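Sortase family protein (Clostridium perfringens, PDB 6IXZ) is a class C sortase, a cysteine transpeptidase that probably acts at the membrane, cleaving sorting signals and joining pilin subunits into pili. Local coordinates at residues Ser108-Leu113 and Gly176-Arg181; Pro74-Thr79 and Leu84-Gly89; Asp129-His134 and Val167-Cys172; Val144-Val149 and Ile155-Ile160. All blocks are in the same frame, centred on the assembly; numbering follows the deposited sequence.

Contact 1: Ser108-Leu113 and Gly176-Arg181; sequences SAHTGL and GINTER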
loop_
_atom_site.group_PDB
_atom_site.type_symbol
_atom_site.label_atom_id
_atom_site.label_comp_id
_atom_site.label_asym_id
_atom_site.label_seq_id
_atom_site.Cartn_x
_atom_site.Cartn_y
_atom_site.Cartn_z
ATOM N N SER A 108 -0.637 -3.439 -4.247
ATOM C CA SER A 108 -0.619 -4.263 -5.476
ATOM C C SER A 108 -0.244 -3.452 -6.729
ATOM O O SER A 108 -0.808 -2.400 -7.000
ATOM C CB SER A 108 -2.011 -4.881 -5.722
ATOM O OG SER A 108 -1.936 -5.942 -6.657
ATOM N N ALA A 109 0.648 -4.023 -7.525
ATOM C CA ALA A 109 1.186 -3.405 -8.716
ATOM C C ALA A 109 1.028 -4.386 -9.838
ATOM O O ALA A 109 1.371 -5.549 -9.663
ATOM C CB ALA A 109 2.661 -3.102 -8.541
ATOM N N HIS A 110 0.516 -3.921 -10.976
ATOM C CA HIS A 110 0.372 -4.759 -12.182
ATOM C C HIS A 110 0.958 -4.051 -13.413
ATOM O O HIS A 110 0.308 -3.214 -13.988
ATOM C CB HIS A 110 -1.105 -5.126 -12.451
ATOM C CG HIS A 110 -1.277 -6.340 -13.314
ATOM N ND1 HIS A 110 -0.441 -6.631 -14.365
ATOM C CD2 HIS A 110 -2.152 -7.372 -13.240
ATOM C CE1 HIS A 110 -0.818 -7.760 -14.932
ATOM N NE2 HIS A 110 -1.818 -8.262 -14.230
ATOM N N THR A 111 2.182 -4.411 -13.806
ATOM C CA THR A 111 2.869 -3.728 -14.888
ATOM C C THR A 111 2.307 -4.146 -16.262
ATOM O O THR A 111 2.285 -3.356 -17.183
ATOM C CB THR A 111 4.394 -3.943 -14.876
ATOM O OG1 THR A 111 4.711 -5.297 -15.211
ATOM C CG2 THR A 111 5.016 -3.577 -13.556
ATOM N N GLY A 112 1.737 -5.334 -16.353
ATOM C CA GLY A 112 0.970 -5.715 -17.553
ATOM C C GLY A 112 -0.171 -4.777 -17.889
ATOM O O GLY A 112 -0.479 -4.571 -19.057
ATOM N N LEU A 113 -0.881 -4.295 -16.866
ATOM C CA LEU A 113 -1.931 -3.285 -17.056
ATOM C C LEU A 113 -1.394 -1.844 -17.161
ATOM O O LEU A 113 -1.938 -0.994 -17.895
ATOM C CB LEU A 113 -2.931 -3.365 -15.888
ATOM C CG LEU A 113 -3.879 -4.555 -15.916
ATOM C CD1 LEU A 113 -4.607 -4.685 -14.589
ATOM C CD2 LEU A 113 -4.874 -4.448 -17.072
ATOM N N GLY A 176 6.466 -9.897 -17.221
ATOM C CA GLY A 176 5.912 -10.078 -18.552
ATOM C C GLY A 176 4.994 -11.272 -18.664
ATOM O O GLY A 176 4.312 -11.430 -19.680
ATOM N N ILE A 177 4.929 -12.075 -17.597
ATOM C CA ILE A 177 4.221 -13.347 -17.611
ATOM C C ILE A 177 3.016 -13.339 -16.662
ATOM O O ILE A 177 1.886 -13.585 -17.086
ATOM C CB ILE A 177 5.192 -14.504 -17.303
ATOM C CG1 ILE A 177 6.053 -14.794 -18.547
ATOM C CG2 ILE A 177 4.435 -15.754 -16.863
ATOM C CD1 ILE A 177 7.457 -15.278 -18.231
ATOM N N ASN A 178 3.222 -12.871 -15.437
ATOM C CA ASN A 178 2.112 -12.402 -14.580
ATOM C C ASN A 178 1.174 -13.536 -14.215
ATOM O O ASN A 178 -0.038 -13.378 -14.066
ATOM C CB ASN A 178 1.354 -11.233 -15.235
ATOM C CG ASN A 178 2.274 -10.099 -15.635
ATOM O OD1 ASN A 178 3.201 -9.752 -14.895
ATOM N ND2 ASN A 178 2.046 -9.532 -16.824
ATOM N N THR A 179 1.792 -14.665 -13.960
ATOM C CA THR A 179 1.080 -15.881 -13.673
ATOM C C THR A 179 1.146 -16.185 -12.170
ATOM O O THR A 179 0.283 -16.890 -11.623
ATOM C CB THR A 179 1.685 -16.996 -14.546
ATOM O OG1 THR A 179 0.645 -17.651 -15.283
ATOM C CG2 THR A 179 2.478 -17.954 -13.742
ATOM N N GLU A 180 2.089 -15.528 -11.487
ATOM C CA GLU A 180 2.124 -15.508 -10.023
ATOM C C GLU A 180 2.105 -14.077 -9.484
ATOM O O GLU A 180 2.022 -13.103 -10.257
ATOM C CB GLU A 180 3.380 -16.200 -9.499
ATOM C CG GLU A 180 4.097 -17.051 -10.517
ATOM C CD GLU A 180 3.987 -18.518 -10.203
ATOM O OE1 GLU A 180 2.844 -19.007 -10.040
ATOM O OE2 GLU A 180 5.050 -19.168 -10.124
ATOM N N ARG A 181 2.191 -13.993 -8.155
ATOM C CA ARG A 181 2.450 -12.762 -7.403
ATOM C C ARG A 181 3.688 -12.974 -6.559
ATOM O O ARG A 181 3.752 -13.945 -5.803
ATOM C CB ARG A 181 1.329 -12.490 -6.411
ATOM C CG ARG A 181 -0.073 -12.415 -6.965
ATOM C CD ARG A 181 -1.019 -12.910 -5.877
ATOM N NE ARG A 181 -2.088 -11.958 -5.648
ATOM C CZ ARG A 181 -3.030 -12.093 -4.730
ATOM N NH1 ARG A 181 -3.025 -13.152 -3.918
ATOM N NH2 ARG A 181 -3.941 -11.133 -4.597
#

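Contact 2: Pro74-Thr79 and Leu84-Gly89; sequences PIYYGT and LKKGVG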
loop_
_atom_site.group_PDB
_atom_site.type_symbol
_atom_site.label_atom_id
_atom_site.label_comp_id
_atom_site.label_asym_id
_atom_site.label_seq_id
_atom_site.Cartn_x
_atom_site.Cartn_y
_atom_site.Cartn_z
ATOM N N PRO A 74 2.785 6.954 -6.391
ATOM C CA PRO A 74 1.540 7.205 -5.642
ATOM C C PRO A 74 0.904 5.903 -5.248
ATOM O O PRO A 74 1.089 4.908 -5.936
ATOM C CB PRO A 74 0.636 7.939 -6.643
ATOM C CG PRO A 74 1.225 7.647 -7.981
ATOM C CD PRO A 74 2.711 7.474 -7.761
ATOM N N ILE A 75 0.148 5.933 -4.167
ATOM C CA ILE A 75 -0.645 4.803 -3.695
ATOM C C ILE A 75 -2.124 5.173 -3.723
ATOM O O ILE A 75 -2.549 6.147 -3.103
ATOM C CB ILE A 75 -0.244 4.381 -2.279
ATOM C CG1 ILE A 75 1.195 3.876 -2.258
ATOM C CG2 ILE A 75 -1.148 3.269 -1.755
ATOM C CD1 ILE A 75 1.884 4.242 -0.971
ATOM N N TYR A 76 -2.872 4.443 -4.547
ATOM C CA TYR A 76 -4.315 4.572 -4.640
ATOM C C TYR A 76 -4.971 3.581 -3.661
ATOM O O TYR A 76 -4.394 2.556 -3.320
ATOM C CB TYR A 76 -4.783 4.254 -6.069
ATOM C CG TYR A 76 -4.241 5.198 -7.120
ATOM C CD1 TYR A 76 -2.999 4.980 -7.695
ATOM C CD2 TYR A 76 -4.972 6.310 -7.546
ATOM C CE1 TYR A 76 -2.516 5.808 -8.678
ATOM C CE2 TYR A 76 -4.491 7.139 -8.538
ATOM C CZ TYR A 76 -3.249 6.904 -9.071
ATOM O OH TYR A 76 -2.724 7.748 -10.022
ATOM N N TYR A 77 -6.203 3.861 -3.258
ATOM C CA TYR A 77 -7.033 2.815 -2.697
ATOM C C TYR A 77 -7.696 2.044 -3.834
ATOM O O TYR A 77 -8.216 2.649 -4.782
ATOM C CB TYR A 77 -8.114 3.359 -1.754
ATOM C CG TYR A 77 -8.793 2.229 -1.015
ATOM C CD1 TYR A 77 -10.007 1.689 -1.471
ATOM C CD2 TYR A 77 -8.121 1.552 -0.014
ATOM C CE1 TYR A 77 -10.584 0.599 -0.845
ATOM C CE2 TYR A 77 -8.691 0.466 0.626
ATOM C CZ TYR A 77 -9.916 -0.011 0.191
ATOM O OH TYR A 77 -10.441 -1.116 0.800
ATOM N N GLY A 78 -7.678 0.720 -3.711
ATOM C CA GLY A 78 -8.482 -0.145 -4.565
ATOM C C GLY A 78 -7.593 -0.817 -5.590
ATOM O O GLY A 78 -6.453 -0.424 -5.765
ATOM N N THR A 79 -8.061 -1.904 -6.191
ATOM C CA THR A 79 -7.250 -2.616 -7.185
ATOM C C THR A 79 -8.089 -3.108 -8.362
ATOM O O THR A 79 -7.769 -4.115 -8.944
ATOM C CB THR A 79 -6.574 -3.880 -6.607
ATOM O OG1 THR A 79 -7.574 -4.793 -6.094
ATOM C CG2 THR A 79 -5.515 -3.521 -5.531
ATOM N N LEU A 84 -5.340 -0.113 -11.373
ATOM C CA LEU A 84 -4.044 -0.741 -11.531
ATOM C C LEU A 84 -3.393 -0.353 -12.828
ATOM O O LEU A 84 -2.176 -0.461 -12.954
ATOM C CB LEU A 84 -4.118 -2.264 -11.442
ATOM C CG LEU A 84 -4.411 -2.958 -10.110
ATOM C CD1 LEU A 84 -4.491 -4.455 -10.323
ATOM C CD2 LEU A 84 -3.387 -2.651 -9.020
ATOM N N LYS A 85 -4.191 0.097 -13.802
ATOM C CA LYS A 85 -3.642 0.707 -15.017
ATOM C C LYS A 85 -2.883 1.989 -14.671
ATOM O O LYS A 85 -1.909 2.318 -15.350
ATOM C CB LYS A 85 -4.742 1.013 -16.042
ATOM C CG LYS A 85 -5.196 -0.171 -16.879
ATOM C CD LYS A 85 -6.379 0.233 -17.770
ATOM C CE LYS A 85 -6.957 -0.972 -18.505
ATOM N NZ LYS A 85 -7.843 -0.565 -19.636
ATOM N N LYS A 86 -3.304 2.703 -13.620
ATOM C CA LYS A 86 -2.618 3.945 -13.192
ATOM C C LYS A 86 -1.415 3.739 -12.250
ATOM O O LYS A 86 -0.469 4.554 -12.212
ATOM C CB LYS A 86 -3.601 4.867 -12.464
ATOM C CG LYS A 86 -4.772 5.348 -13.296
ATOM C CD LYS A 86 -5.467 6.494 -12.565
ATOM C CE LYS A 86 -6.970 6.427 -12.676
ATOM N NZ LYS A 86 -7.592 6.802 -11.374
ATOM N N GLY A 87 -1.545 2.802 -11.332
ATOM C CA GLY A 87 -0.489 2.613 -10.329
ATOM C C GLY A 87 -0.847 1.656 -9.207
ATOM O O GLY A 87 -1.712 0.777 -9.337
ATOM N N VAL A 88 -0.052 1.751 -8.152
ATOM C CA VAL A 88 -0.117 0.864 -7.004
ATOM C C VAL A 88 -1.382 1.151 -6.244
ATOM O O VAL A 88 -1.703 2.322 -5.993
ATOM C CB VAL A 88 1.052 1.153 -6.041
ATOM C CG1 VAL A 88 0.976 0.220 -4.820
ATOM C CG2 VAL A 88 2.356 0.993 -6.759
ATOM N N GLY A 89 -2.055 0.077 -5.845
ATOM C CA GLY A 89 -3.315 0.136 -5.164
ATOM C C GLY A 89 -3.322 -0.700 -3.902
ATOM O O GLY A 89 -2.816 -1.825 -3.886
HETATM O O HOH W 1 1.819 3.785 -8.442
#

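Contact 3: Asp129-His134 and Val167-Cys172; sequences DVFYLH and VTLLTC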
loop_
_atom_site.group_PDB
_atom_site.type_symbol
_atom_site.label_atom_id
_atom_site.label_comp_id
_atom_site.label_asym_id
_atom_site.label_seq_id
_atom_site.Cartn_x
_atom_site.Cartn_y
_atom_site.Cartn_z
ATOM N N ASP A 129 16.368 -4.760 3.566
ATOM C CA ASP A 129 16.124 -3.561 2.729
ATOM C C ASP A 129 14.901 -2.777 3.213
ATOM O O ASP A 129 14.053 -3.287 3.954
ATOM C CB ASP A 129 15.946 -3.921 1.240
ATOM C CG ASP A 129 17.234 -4.364 0.585
ATOM O OD1 ASP A 129 18.318 -4.067 1.153
ATOM O OD2 ASP A 129 17.173 -5.073 -0.455
ATOM N N VAL A 130 14.842 -1.497 2.866
ATOM C CA VAL A 130 13.908 -0.594 3.534
ATOM C C VAL A 130 12.990 0.085 2.524
ATOM O O VAL A 130 13.346 0.289 1.366
ATOM C CB VAL A 130 14.638 0.478 4.377
ATOM C CG1 VAL A 130 15.319 -0.150 5.588
ATOM C CG2 VAL A 130 15.635 1.243 3.520
ATOM N N PHE A 131 11.782 0.393 2.962
ATOM C CA PHE A 131 10.933 1.255 2.176
ATOM C C PHE A 131 10.099 2.151 3.064
ATOM O O PHE A 131 9.902 1.888 4.251
ATOM C CB PHE A 131 10.056 0.421 1.225
ATOM C CG PHE A 131 9.158 -0.549 1.910
ATOM C CD1 PHE A 131 7.898 -0.163 2.321
ATOM C CD2 PHE A 131 9.538 -1.861 2.081
ATOM C CE1 PHE A 131 7.014 -1.084 2.836
ATOM C CE2 PHE A 131 8.659 -2.777 2.616
ATOM C CZ PHE A 131 7.394 -2.393 2.978
ATOM N N TYR A 132 9.694 3.274 2.503
ATOM C CA TYR A 132 9.101 4.320 3.282
ATOM C C TYR A 132 7.745 4.606 2.691
ATOM O O TYR A 132 7.589 4.592 1.472
ATOM C CB TYR A 132 9.961 5.575 3.208
ATOM C CG TYR A 132 11.380 5.390 3.705
ATOM C CD1 TYR A 132 11.650 5.270 5.062
ATOM C CD2 TYR A 132 12.460 5.425 2.820
ATOM C CE1 TYR A 132 12.952 5.129 5.526
ATOM C CE2 TYR A 132 13.766 5.299 3.274
ATOM C CZ TYR A 132 14.010 5.132 4.627
ATOM O OH TYR A 132 15.321 5.064 5.091
ATOM N N LEU A 133 6.774 4.826 3.568
ATOM C CA LEU A 133 5.443 5.255 3.178
ATOM C C LEU A 133 5.205 6.668 3.680
ATOM O O LEU A 133 5.447 6.975 4.852
ATOM C CB LEU A 133 4.385 4.333 3.795
ATOM C CG LEU A 133 4.466 2.864 3.407
ATOM C CD1 LEU A 133 3.225 2.125 3.857
ATOM C CD2 LEU A 133 4.641 2.749 1.907
ATOM N N HIS A 134 4.549 7.454 2.840
ATOM C CA HIS A 134 4.150 8.818 3.167
ATOM C C HIS A 134 2.664 8.984 2.951
ATOM O O HIS A 134 2.231 9.148 1.816
ATOM C CB HIS A 134 4.924 9.772 2.256
ATOM C CG HIS A 134 6.388 9.779 2.538
ATOM N ND1 HIS A 134 6.894 10.268 3.718
ATOM C CD2 HIS A 134 7.422 9.185 1.905
ATOM C CE1 HIS A 134 8.202 10.104 3.732
ATOM N NE2 HIS A 134 8.546 9.438 2.650
ATOM N N VAL A 167 3.503 -4.314 6.073
ATOM C CA VAL A 167 3.057 -3.942 4.734
ATOM C C VAL A 167 3.704 -4.922 3.762
ATOM O O VAL A 167 4.929 -5.145 3.794
ATOM C CB VAL A 167 3.427 -2.496 4.407
ATOM C CG1 VAL A 167 3.094 -2.150 2.963
ATOM C CG2 VAL A 167 2.733 -1.559 5.382
ATOM N N THR A 168 2.874 -5.555 2.931
ATOM C CA THR A 168 3.374 -6.366 1.829
ATOM C C THR A 168 3.322 -5.618 0.482
ATOM O O THR A 168 2.333 -4.917 0.141
ATOM C CB THR A 168 2.659 -7.735 1.734
ATOM O OG1 THR A 168 2.988 -8.570 2.863
ATOM C CG2 THR A 168 3.078 -8.465 0.471
ATOM N N LEU A 169 4.446 -5.658 -0.223
ATOM C CA LEU A 169 4.513 -5.182 -1.609
ATOM C C LEU A 169 4.247 -6.371 -2.518
ATOM O O LEU A 169 4.761 -7.443 -2.285
ATOM C CB LEU A 169 5.891 -4.595 -1.896
ATOM C CG LEU A 169 6.348 -3.579 -0.839
ATOM C CD1 LEU A 169 7.693 -2.993 -1.205
ATOM C CD2 LEU A 169 5.292 -2.510 -0.674
ATOM N N LEU A 170 3.331 -6.208 -3.456
ATOM C CA LEU A 170 2.888 -7.312 -4.304
ATOM C C LEU A 170 3.047 -6.894 -5.758
ATOM O O LEU A 170 2.553 -5.841 -6.169
ATOM C CB LEU A 170 1.444 -7.627 -3.977
ATOM C CG LEU A 170 0.709 -8.741 -4.691
ATOM C CD1 LEU A 170 -0.550 -9.025 -3.898
ATOM C CD2 LEU A 170 0.366 -8.287 -6.113
ATOM N N THR A 171 3.798 -7.682 -6.523
ATOM C CA THR A 171 3.861 -7.504 -7.978
ATOM C C THR A 171 3.521 -8.790 -8.706
ATOM O O THR A 171 3.819 -9.869 -8.206
ATOM C CB THR A 171 5.252 -7.051 -8.432
ATOM O OG1 THR A 171 5.213 -6.666 -9.811
ATOM C CG2 THR A 171 6.247 -8.127 -8.261
ATOM N N CYS A 172 2.791 -8.705 -9.815
ATOM C CA CYS A 172 2.695 -9.864 -10.711
ATOM C C CYS A 172 4.080 -10.315 -11.190
ATOM O O CYS A 172 5.015 -9.513 -11.271
ATOM C CB CYS A 172 1.830 -9.558 -11.916
ATOM S SG CYS A 172 0.174 -9.104 -11.479
#

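Contact 4: Val144-Val149 and Ile155-Ile160; sequences VNQIKV and IDELKI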
loop_
_atom_site.group_PDB
_atom_site.type_symbol
_atom_site.label_atom_id
_atom_site.label_comp_id
_atom_site.label_asym_id
_atom_site.label_seq_id
_atom_site.Cartn_x
_atom_site.Cartn_y
_atom_site.Cartn_z
ATOM N N VAL A 144 12.103 -5.189 5.144
ATOM C CA VAL A 144 11.784 -6.473 4.535
ATOM C C VAL A 144 12.191 -7.635 5.445
ATOM O O VAL A 144 13.327 -7.692 5.910
ATOM C CB VAL A 144 12.505 -6.635 3.184
ATOM C CG1 VAL A 144 12.231 -8.003 2.591
ATOM C CG2 VAL A 144 12.070 -5.553 2.213
ATOM N N ASN A 145 11.268 -8.554 5.700
ATOM C CA ASN A 145 11.611 -9.766 6.448
ATOM C C ASN A 145 11.060 -11.061 5.871
ATOM O O ASN A 145 11.384 -12.125 6.360
ATOM C CB ASN A 145 11.218 -9.638 7.925
ATOM C CG ASN A 145 9.713 -9.576 8.141
ATOM O OD1 ASN A 145 8.916 -9.735 7.216
ATOM N ND2 ASN A 145 9.321 -9.356 9.379
ATOM N N GLN A 146 10.312 -10.993 4.776
ATOM C CA GLN A 146 9.846 -12.211 4.127
ATOM C C GLN A 146 9.639 -11.952 2.650
ATOM O O GLN A 146 8.952 -11.003 2.296
ATOM C CB GLN A 146 8.558 -12.720 4.763
ATOM C CG GLN A 146 8.103 -14.077 4.212
ATOM C CD GLN A 146 6.840 -14.606 4.869
ATOM O OE1 GLN A 146 6.908 -15.359 5.844
ATOM N NE2 GLN A 146 5.688 -14.328 4.257
ATOM N N ILE A 147 10.302 -12.734 1.803
ATOM C CA ILE A 147 10.034 -12.735 0.367
ATOM C C ILE A 147 9.495 -14.079 -0.113
ATOM O O ILE A 147 10.101 -15.103 0.120
ATOM C CB ILE A 147 11.304 -12.312 -0.424
ATOM C CG1 ILE A 147 11.623 -10.841 -0.129
ATOM C CG2 ILE A 147 11.122 -12.526 -1.923
ATOM C CD1 ILE A 147 12.891 -10.609 0.649
ATOM N N LYS A 148 8.368 -14.067 -0.823
ATOM C CA LYS A 148 7.681 -15.299 -1.213
ATOM C C LYS A 148 6.989 -15.132 -2.543
ATOM O O LYS A 148 6.327 -14.120 -2.769
ATOM C CB LYS A 148 6.607 -15.648 -0.172
ATOM C CG LYS A 148 6.664 -17.073 0.339
ATOM C CD LYS A 148 7.690 -17.210 1.453
ATOM C CE LYS A 148 7.499 -18.494 2.256
ATOM N NZ LYS A 148 7.913 -19.715 1.502
ATOM N N VAL A 149 7.019 -16.175 -3.368
ATOM C CA VAL A 149 6.252 -16.198 -4.611
ATOM C C VAL A 149 5.083 -17.137 -4.462
ATOM O O VAL A 149 5.241 -18.259 -3.997
ATOM C CB VAL A 149 7.083 -16.674 -5.815
ATOM C CG1 VAL A 149 6.233 -16.679 -7.084
ATOM C CG2 VAL A 149 8.311 -15.792 -6.003
ATOM N N ILE A 155 -3.504 -16.764 -0.374
ATOM C CA ILE A 155 -3.997 -15.622 0.374
ATOM C C ILE A 155 -3.447 -15.583 1.809
ATOM O O ILE A 155 -3.522 -14.565 2.493
ATOM C CB ILE A 155 -5.541 -15.631 0.363
ATOM C CG1 ILE A 155 -6.104 -14.241 0.651
ATOM C CG2 ILE A 155 -6.093 -16.673 1.321
ATOM C CD1 ILE A 155 -7.356 -13.931 -0.144
ATOM N N ASP A 156 -2.839 -16.671 2.250
ATOM C CA ASP A 156 -2.523 -16.818 3.660
ATOM C C ASP A 156 -1.514 -15.783 4.145
ATOM O O ASP A 156 -1.570 -15.353 5.297
ATOM C CB ASP A 156 -1.986 -18.223 3.944
ATOM C CG ASP A 156 -3.084 -19.280 3.960
ATOM O OD1 ASP A 156 -4.282 -18.920 3.996
ATOM O OD2 ASP A 156 -2.737 -20.478 3.936
ATOM N N GLU A 157 -0.504 -15.509 3.330
ATOM C CA GLU A 157 0.592 -14.631 3.751
ATOM C C GLU A 157 0.186 -13.156 3.650
ATOM O O GLU A 157 0.975 -12.263 3.959
ATOM C CB GLU A 157 1.847 -14.888 2.911
ATOM C CG GLU A 157 2.471 -16.262 3.126
ATOM C CD GLU A 157 2.996 -16.459 4.533
ATOM O OE1 GLU A 157 3.162 -17.631 4.924
ATOM O OE2 GLU A 157 3.196 -15.461 5.271
ATOM N N LEU A 158 -1.056 -12.924 3.247
ATOM C CA LEU A 158 -1.627 -11.587 3.199
ATOM C C LEU A 158 -2.500 -11.255 4.410
ATOM O O LEU A 158 -2.979 -10.119 4.542
ATOM C CB LEU A 158 -2.462 -11.430 1.934
ATOM C CG LEU A 158 -1.709 -11.530 0.609
ATOM C CD1 LEU A 158 -2.680 -11.188 -0.513
ATOM C CD2 LEU A 158 -0.495 -10.607 0.579
ATOM N N LYS A 159 -2.750 -12.252 5.253
ATOM C CA LYS A 159 -3.590 -12.082 6.449
ATOM C C LYS A 159 -2.928 -11.179 7.494
ATOM O O LYS A 159 -1.717 -11.078 7.555
ATOM C CB LYS A 159 -3.865 -13.435 7.103
ATOM C CG LYS A 159 -4.751 -14.348 6.258
ATOM C CD LYS A 159 -4.841 -15.743 6.860
ATOM C CE LYS A 159 -5.668 -16.680 5.985
ATOM N NZ LYS A 159 -7.058 -16.187 5.802
ATOM N N ILE A 160 -3.740 -10.593 8.365
ATOM C CA ILE A 160 -3.198 -9.819 9.472
ATOM C C ILE A 160 -2.569 -10.796 10.472
ATOM O O ILE A 160 -3.033 -11.931 10.588
ATOM C CB ILE A 160 -4.299 -8.969 10.103
ATOM C CG1 ILE A 160 -4.788 -7.956 9.076
ATOM C CG2 ILE A 160 -3.788 -8.220 11.340
ATOM C CD1 ILE A 160 -6.179 -7.448 9.342
#

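Contact 1: Ser108-Leu113 and Gly176-Arg181
His110 and Asn178 bring together two loops at the rim of the predicted active site, where His110 is the predicted proton donor/acceptor. The close part of this small interface is the approach of the ring carbon His110 CE1 to the amide of Asn178, with ND2 3.9 Å from CE1. It is van der Waals packing: the two groups cross obliquely, their planes 65° apart. The imidazole reaches this place because its CG stands anti to the backbone N (chi1 -159°), which swings the ring out beside the carbonyl. Leu113, one turn on, lays its CG 4.1 Å above one face of that ring, while Gly112 N sits in plane at its edge. His110 is the N-cap residue, just before helix 111-114. Asn178 adopts a left-handed backbone conformation, one that asparagine tolerates well, and its CB is directed toward the histidine.

Toward solvent the contact thins out. Gly112 offers a bare CA 4.0 Å from Asn178 ND2, and even the nearest CA atoms, of Gly112 and Gly176, are 6.7 Å apart. Gly176 is exposed, with a positive phi that suits glycine.

On the protein side, both His110 and Asn178 rest against Cys172, the predicted acyl-thioester residue on strand 165-173. Leu84 of helix 81-86 packs against His110, and strands 103-109 and 180-188 lead into and out of the site.

Contact 2: Pro74-Thr79 and Leu84-Gly89
Tyr76 and Lys86 cross at about a right angle beside a parallel strand pair, within the beta-alpha-beta unit formed by strand 71-77, helix 81-86 and strand 88-90. The tyrosine has CG anti to its carbonyl carbon (chi1 -62°), and its ring lies beside the chain as that leaves the helix. The aliphatic part of Lys86 passes the phenol, with CB 3.9 Å from Tyr76 OH; a long methylene chain suits a place that is greasy near the ring yet exposed at its end. Val88 O reaches the ring edge, in plane, and the same oxygen accepts a nearly straight hydrogen bond from Tyr76 N (2.8 Å, 170°).

Gly89, with no side chain, lets the strands come close: its CA makes C-H...O contacts with both Tyr76 O and Gly78 O. Gly87 turns the chain out of the helix with a positive phi.

Thr79 and Leu84 close the other end of the connection. Leu84 sends CD1 to within 3.6 Å of Thr79 O and places CD2 near the threonine methyl. That methyl, CG2, also packs 3.6 Å from Gly89 O, while OG1 turns to Glu92 for a hydrogen bond, so the two branches of threonine serve different neighbours. Helix 5-18 covers Pro74 and Tyr76, and Leu107 of strand 103-109 packs on Ile75 and Val88.

Before the strands come into direct bonding, one water bridges them, donating to Pro74 O at 2.8 Å and accepting from Val88 N.

Contact 3: Asp129-His134 and Val167-Cys172
Phe131, Val167 and Leu169 meet inside the beta-barrel that defines the sortase fold, where strands 130-134 and 167-172 face each other across the interior instead of pairing. Their axes pass 10.4 Å apart and run at 102°, so the gap is filled mainly by side chains, all of them apolar and buried.

Phe131 contributes most. Its CB is directed at the opposing strand, and its CG lies between the backbone N and the carbonyl carbon (chi1 60°), a torsion that helps set the ring where Leu169 and Val167 meet it. Leu169 comes from the opposite direction and sets CD1 over one face of the ring, 4.0 Å from the centroid and 15° off the normal, a CH-pi contact. A flat ring offers a broad surface for the branched leucine end.

Val167 meets the same ring differently. Its backbone O lies in plane at the edge, 3.8 Å from Phe131 CZ, while its CG1 packs on CE1 at 4.1 Å. A beta-branched residue suits this strand position because its two methyls can serve two partners, and the second turns to Leu133.

Leu107 of strand 103-109 packs on both Val167 and Leu169, and Tyr142 of strand 138-150 touches Val167 and Leu133. Farther along the second strand stands Cys172, the predicted acyl-thioester residue, well away from this packing. Leu133 and Val167 reach toward each other tip to tip, CD1 4.0 Å from CG2.

Contact 4: Val144-Val149 and Ile155-Ile160
Gln146 meets Glu157 at the surface, next to a classic beta bulge by which strand 138-150 adjusts to strand 180-188: Asn145 and Gln146 both stand opposite Arg185. The segment begins, mid-strand, with Val144, a buried residue suited to its packing on Val184. Asn145 follows, and its OD1 accepts a hydrogen bond from Arg185 NE.

Gln146 then carries the contact. Its side chain runs extended beyond CG, long enough to span from the strand to the loop, and its CB is directed toward that loop. NE2 donates to Glu157 OE2 at 2.9 Å in an almost straight bond (178°). The acceptor lies in the plane of the amide, but the amide N comes from above the carboxylate, 69° out of its plane, and the two flat groups stand nearly perpendicular. The acceptor's charge may strengthen the bond, though the approach from above the carboxylate plane probably offsets part of that.

Ile147 turns to the other side of the strand and packs on Leu182. Lys148 faces the loop again; its NZ is 6.2 Å from Glu157 OE1, not in contact, so any attraction between them is probably weak. Val149 ends the segment on Leu182 and Tyr173.

Glu157 belongs to a 3-10 segment, residues 156-158, and it bends at chi2 (-64°) to meet the glutamine. That short turn is held by Leu158 N donating to Ile155 O at 3.1 Å.

In the fold
From the N terminus, past the two leading helices, contact 2 closes first: a short loop through helix 81-86 that brings strands 71-77 and 88-90 side by side. Strand 103-109 continues the sheet, with Ser108 N 2.7 Å from Gly89 O, and opens contact 1, whose long loop closes only at 176-181. Contact 3 lies wholly within that loop, spanning the interior from 129-134 to 167-172, and contact 4 lies within contact 3 in turn, tying strand 138-150 to the loop that follows it. None of them cross. Strand 165-173 links the core to the active-site rim, running from contact 3 up to Cys172 beside contact 1.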